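Long-range contact in UPF0141 protein yjdB (Campylobacter jejuni subsp. jejuni HB93-13, PDB 4TN0), which probably transfers phosphoethanolamine to its targets in the periplasm through a zinc-dependent, alkaline phosphatase-like domain, an activity required for polymyxin resistance and motility: residues N51-T63 / Y243-F257. Numbering follows the deposited sequence.
Sequences NVVFFDNFSSCGT and YAIAPSYQTHIPAIF
With CG of F58 turned trans to its backbone N (chi1 -151°), the phenyl ring lies across A255, whose CB sits 3.6 Å from the ring centroid in a CH-pi contact almost on the ring normal. At the rim of the same ring, I253 brings CD1 to 3.7 Å from F58 CD1. H252 also has its CG trans to N (chi1 -174°), which carries the imidazole to the corner at D56 and N57, with D56 O at its edge. There H252 ND1 donates to F58 O at 3.2 Å, with the acceptor close to the imidazole plane, while I253 N reaches F58 O from the opposite face of the carbonyl plane. Two donors thus grip one carbonyl just past the corner.

Before that corner, V53 and F257 exchange two backbone hydrogen bonds as an antiparallel pair, and F54 meets I256 as a non-hydrogen-bonded pair, with I256 CG1 at the edge of the F54 ring. V53 and F257 face helix 264-271, whereas I256 packs against Y223 of the neighbouring strand 218-224. Beyond S59 the first segment is loop, beside Y243 and the short, weakly bonded helix 248-251: S60 N binds T251 O, and Y243 OH donates to S60 O at 2.7 Å. S60 OG bonds back to G62 O; the T63 hydroxyl is held by M241 O.

Strands 53-59 and 252-259 thus exemplify how an antiparallel pair can stay joined across a corner, here in the mixed central sheet of an alkaline phosphatase-like fold, where the loop after S59 runs on to phosphothreonine 65, a zinc ligand.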
# COMPACT_ATOMS: atom_id res chain seq x y z
N ASN A 51 15.22 -9.08 -0.89
CA ASN A 51 15.55 -8.37 -2.13
C ASN A 51 14.33 -7.81 -2.88
O ASN A 51 14.24 -7.91 -4.11
CB ASN A 51 16.37 -9.28 -3.04
CG ASN A 51 17.61 -9.83 -2.35
OD1 ASN A 51 18.58 -9.09 -2.12
ND2 ASN A 51 17.59 -11.12 -2.00
N VAL A 52 13.40 -7.25 -2.12
CA VAL A 52 12.19 -6.65 -2.67
C VAL A 52 12.54 -5.53 -3.63
O VAL A 52 13.63 -4.96 -3.55
CB VAL A 52 11.28 -6.13 -1.54
CG1 VAL A 52 10.90 -7.26 -0.60
CG2 VAL A 52 11.98 -5.00 -0.76
N VAL A 53 11.63 -5.22 -4.56
CA VAL A 53 11.81 -4.09 -5.47
C VAL A 53 11.19 -2.83 -4.86
O VAL A 53 10.03 -2.86 -4.42
CB VAL A 53 11.18 -4.35 -6.86
CG1 VAL A 53 11.30 -3.12 -7.74
CG2 VAL A 53 11.85 -5.53 -7.54
N PHE A 54 11.95 -1.74 -4.84
CA PHE A 54 11.49 -0.48 -4.27
C PHE A 54 11.39 0.64 -5.29
O PHE A 54 12.40 1.06 -5.88
CB PHE A 54 12.41 -0.06 -3.12
CG PHE A 54 12.08 1.29 -2.53
CD1 PHE A 54 11.05 1.43 -1.61
CD2 PHE A 54 12.80 2.41 -2.89
CE1 PHE A 54 10.75 2.67 -1.06
CE2 PHE A 54 12.49 3.65 -2.35
CZ PHE A 54 11.47 3.78 -1.43
N PHE A 55 10.18 1.16 -5.46
CA PHE A 55 9.92 2.27 -6.35
C PHE A 55 10.32 3.60 -5.68
O PHE A 55 9.68 4.05 -4.73
CB PHE A 55 8.45 2.28 -6.73
CG PHE A 55 8.05 1.08 -7.54
CD1 PHE A 55 7.84 -0.14 -6.93
CD2 PHE A 55 7.90 1.17 -8.91
CE1 PHE A 55 7.48 -1.25 -7.67
CE2 PHE A 55 7.54 0.07 -9.65
CZ PHE A 55 7.33 -1.14 -9.03
N ASP A 56 11.37 4.23 -6.19
CA ASP A 56 11.91 5.37 -5.49
C ASP A 56 11.34 6.69 -5.97
O ASP A 56 11.72 7.74 -5.48
CB ASP A 56 13.44 5.39 -5.59
CG ASP A 56 13.93 5.13 -7.00
OD1 ASP A 56 13.76 6.03 -7.86
OD2 ASP A 56 14.46 4.02 -7.24
N ASN A 57 10.41 6.64 -6.91
CA ASN A 57 9.82 7.85 -7.48
C ASN A 57 8.30 7.75 -7.61
O ASN A 57 7.72 8.10 -8.62
CB ASN A 57 10.47 8.12 -8.84
CG ASN A 57 10.23 9.54 -9.33
OD1 ASN A 57 9.91 10.44 -8.55
ND2 ASN A 57 10.38 9.75 -10.63
N PHE A 58 7.67 7.29 -6.54
CA PHE A 58 6.26 6.94 -6.50
C PHE A 58 5.50 8.00 -5.71
O PHE A 58 5.89 8.35 -4.59
CB PHE A 58 6.11 5.57 -5.83
CG PHE A 58 4.93 4.79 -6.28
CD1 PHE A 58 3.72 4.88 -5.62
CD2 PHE A 58 5.03 3.91 -7.35
CE1 PHE A 58 2.63 4.14 -6.02
CE2 PHE A 58 3.94 3.16 -7.76
CZ PHE A 58 2.74 3.28 -7.10
N SER A 59 4.41 8.51 -6.29
CA SER A 59 3.62 9.58 -5.67
C SER A 59 2.20 9.18 -5.32
O SER A 59 1.66 8.25 -5.90
CB SER A 59 3.57 10.79 -6.60
OG SER A 59 4.72 11.60 -6.42
N SER A 60 1.58 9.93 -4.42
CA SER A 60 0.23 9.62 -3.99
C SER A 60 -0.75 10.53 -4.69
O SER A 60 -0.38 11.57 -5.25
CB SER A 60 0.05 9.77 -2.48
OG SER A 60 0.23 11.12 -2.09
N CYS A 61 -2.01 10.15 -4.61
CA CYS A 61 -3.07 10.84 -5.29
C CYS A 61 -3.52 12.07 -4.49
O CYS A 61 -3.92 13.08 -5.06
CB CYS A 61 -4.23 9.86 -5.54
SG CYS A 61 -5.59 10.57 -6.43
N GLY A 62 -3.40 11.98 -3.17
CA GLY A 62 -3.80 13.06 -2.28
C GLY A 62 -2.92 13.09 -1.04
O GLY A 62 -1.93 12.35 -0.95
N THR A 63 -3.24 13.95 -0.09
CA THR A 63 -2.44 14.02 1.13
C THR A 63 -3.23 13.61 2.35
O THR A 63 -2.74 13.77 3.46
CB THR A 63 -1.89 15.42 1.39
OG1 THR A 63 -3.00 16.33 1.51
CG2 THR A 63 -0.98 15.85 0.27
N TYR A 243 -2.68 19.49 -1.91
CA TYR A 243 -1.68 18.79 -2.69
C TYR A 243 -0.71 19.68 -3.41
O TYR A 243 0.49 19.44 -3.39
CB TYR A 243 -2.39 17.88 -3.71
CG TYR A 243 -1.49 16.81 -4.30
CD1 TYR A 243 -0.72 17.05 -5.43
CD2 TYR A 243 -1.36 15.58 -3.67
CE1 TYR A 243 0.11 16.06 -5.96
CE2 TYR A 243 -0.55 14.61 -4.18
CZ TYR A 243 0.20 14.84 -5.30
OH TYR A 243 1.01 13.82 -5.76
N ALA A 244 -1.24 20.73 -4.05
CA ALA A 244 -0.44 21.59 -4.91
C ALA A 244 0.65 22.36 -4.12
O ALA A 244 1.71 22.70 -4.68
CB ALA A 244 -1.35 22.56 -5.68
N ILE A 245 0.44 22.60 -2.83
CA ILE A 245 1.47 23.31 -2.10
C ILE A 245 2.18 22.39 -1.14
O ILE A 245 3.08 22.82 -0.44
CB ILE A 245 0.92 24.50 -1.30
CG1 ILE A 245 0.06 24.01 -0.14
CG2 ILE A 245 0.16 25.43 -2.18
CD1 ILE A 245 -0.40 25.11 0.82
N ALA A 246 1.78 21.11 -1.11
CA ALA A 246 2.32 20.18 -0.11
C ALA A 246 3.79 19.88 -0.35
O ALA A 246 4.21 19.77 -1.49
CB ALA A 246 1.50 18.87 -0.11
N PRO A 247 4.57 19.72 0.72
CA PRO A 247 5.96 19.25 0.57
C PRO A 247 5.99 17.79 0.10
O PRO A 247 5.03 17.02 0.34
CB PRO A 247 6.53 19.36 1.98
CG PRO A 247 5.35 19.23 2.87
CD PRO A 247 4.19 19.85 2.14
N SER A 248 7.08 17.39 -0.54
CA SER A 248 7.18 16.01 -1.02
C SER A 248 7.08 14.98 0.14
O SER A 248 6.77 13.82 -0.12
CB SER A 248 8.48 15.81 -1.80
OG SER A 248 9.60 16.04 -0.99
N TYR A 249 7.37 15.41 1.37
CA TYR A 249 7.19 14.58 2.57
C TYR A 249 5.79 14.00 2.63
O TYR A 249 5.61 12.92 3.17
CB TYR A 249 7.47 15.36 3.86
CG TYR A 249 8.93 15.61 4.13
CD1 TYR A 249 9.87 14.61 3.87
CD2 TYR A 249 9.39 16.85 4.62
CE1 TYR A 249 11.21 14.83 4.08
CE2 TYR A 249 10.74 17.07 4.84
CZ TYR A 249 11.64 16.05 4.57
OH TYR A 249 12.99 16.22 4.78
N GLN A 250 4.80 14.71 2.09
CA GLN A 250 3.41 14.25 2.14
C GLN A 250 2.94 13.53 0.87
O GLN A 250 1.98 12.77 0.95
CB GLN A 250 2.47 15.42 2.46
CG GLN A 250 2.67 15.90 3.89
CD GLN A 250 1.66 16.94 4.33
OE1 GLN A 250 0.52 17.02 3.82
NE2 GLN A 250 2.07 17.74 5.29
N THR A 251 3.60 13.74 -0.27
CA THR A 251 3.17 13.13 -1.53
C THR A 251 4.07 11.99 -2.04
O THR A 251 3.62 11.11 -2.81
CB THR A 251 3.07 14.21 -2.66
OG1 THR A 251 4.35 14.82 -2.86
CG2 THR A 251 2.09 15.28 -2.28
N HIS A 252 5.32 12.00 -1.61
CA HIS A 252 6.31 11.01 -2.05
C HIS A 252 6.27 9.80 -1.11
O HIS A 252 6.74 9.87 0.04
CB HIS A 252 7.70 11.66 -2.08
CG HIS A 252 8.78 10.78 -2.65
ND1 HIS A 252 8.52 9.62 -3.35
CD2 HIS A 252 10.13 10.90 -2.61
CE1 HIS A 252 9.66 9.07 -3.72
NE2 HIS A 252 10.66 9.82 -3.28
N ILE A 253 5.72 8.69 -1.61
CA ILE A 253 5.45 7.50 -0.82
C ILE A 253 6.31 6.32 -1.25
O ILE A 253 6.77 6.28 -2.39
CB ILE A 253 3.96 7.05 -0.92
CG1 ILE A 253 3.52 7.06 -2.40
CG2 ILE A 253 3.06 7.93 -0.08
CD1 ILE A 253 2.17 6.44 -2.65
N PRO A 254 6.47 5.34 -0.36
CA PRO A 254 7.12 4.09 -0.75
C PRO A 254 6.17 3.19 -1.54
O PRO A 254 4.96 3.18 -1.33
CB PRO A 254 7.44 3.45 0.60
CG PRO A 254 6.30 3.89 1.45
CD PRO A 254 6.11 5.33 1.07
N ALA A 255 6.75 2.43 -2.47
CA ALA A 255 6.05 1.33 -3.07
C ALA A 255 7.03 0.17 -3.16
O ALA A 255 8.20 0.37 -3.53
CB ALA A 255 5.49 1.70 -4.44
N ILE A 256 6.57 -1.00 -2.75
CA ILE A 256 7.40 -2.19 -2.66
C ILE A 256 6.72 -3.39 -3.33
O ILE A 256 5.55 -3.68 -3.04
CB ILE A 256 7.71 -2.55 -1.19
CG1 ILE A 256 8.68 -1.54 -0.57
CG2 ILE A 256 8.26 -3.97 -1.06
CD1 ILE A 256 8.80 -1.69 0.96
N PHE A 257 7.46 -4.10 -4.18
CA PHE A 257 6.92 -5.29 -4.83
C PHE A 257 7.78 -6.52 -4.61
O PHE A 257 9.01 -6.46 -4.62
CB PHE A 257 6.75 -5.09 -6.34
CG PHE A 257 6.25 -6.32 -7.07
CD1 PHE A 257 4.92 -6.70 -6.98
CD2 PHE A 257 7.11 -7.09 -7.84
CE1 PHE A 257 4.47 -7.83 -7.63
CE2 PHE A 257 6.66 -8.21 -8.50
CZ PHE A 257 5.33 -8.58 -8.40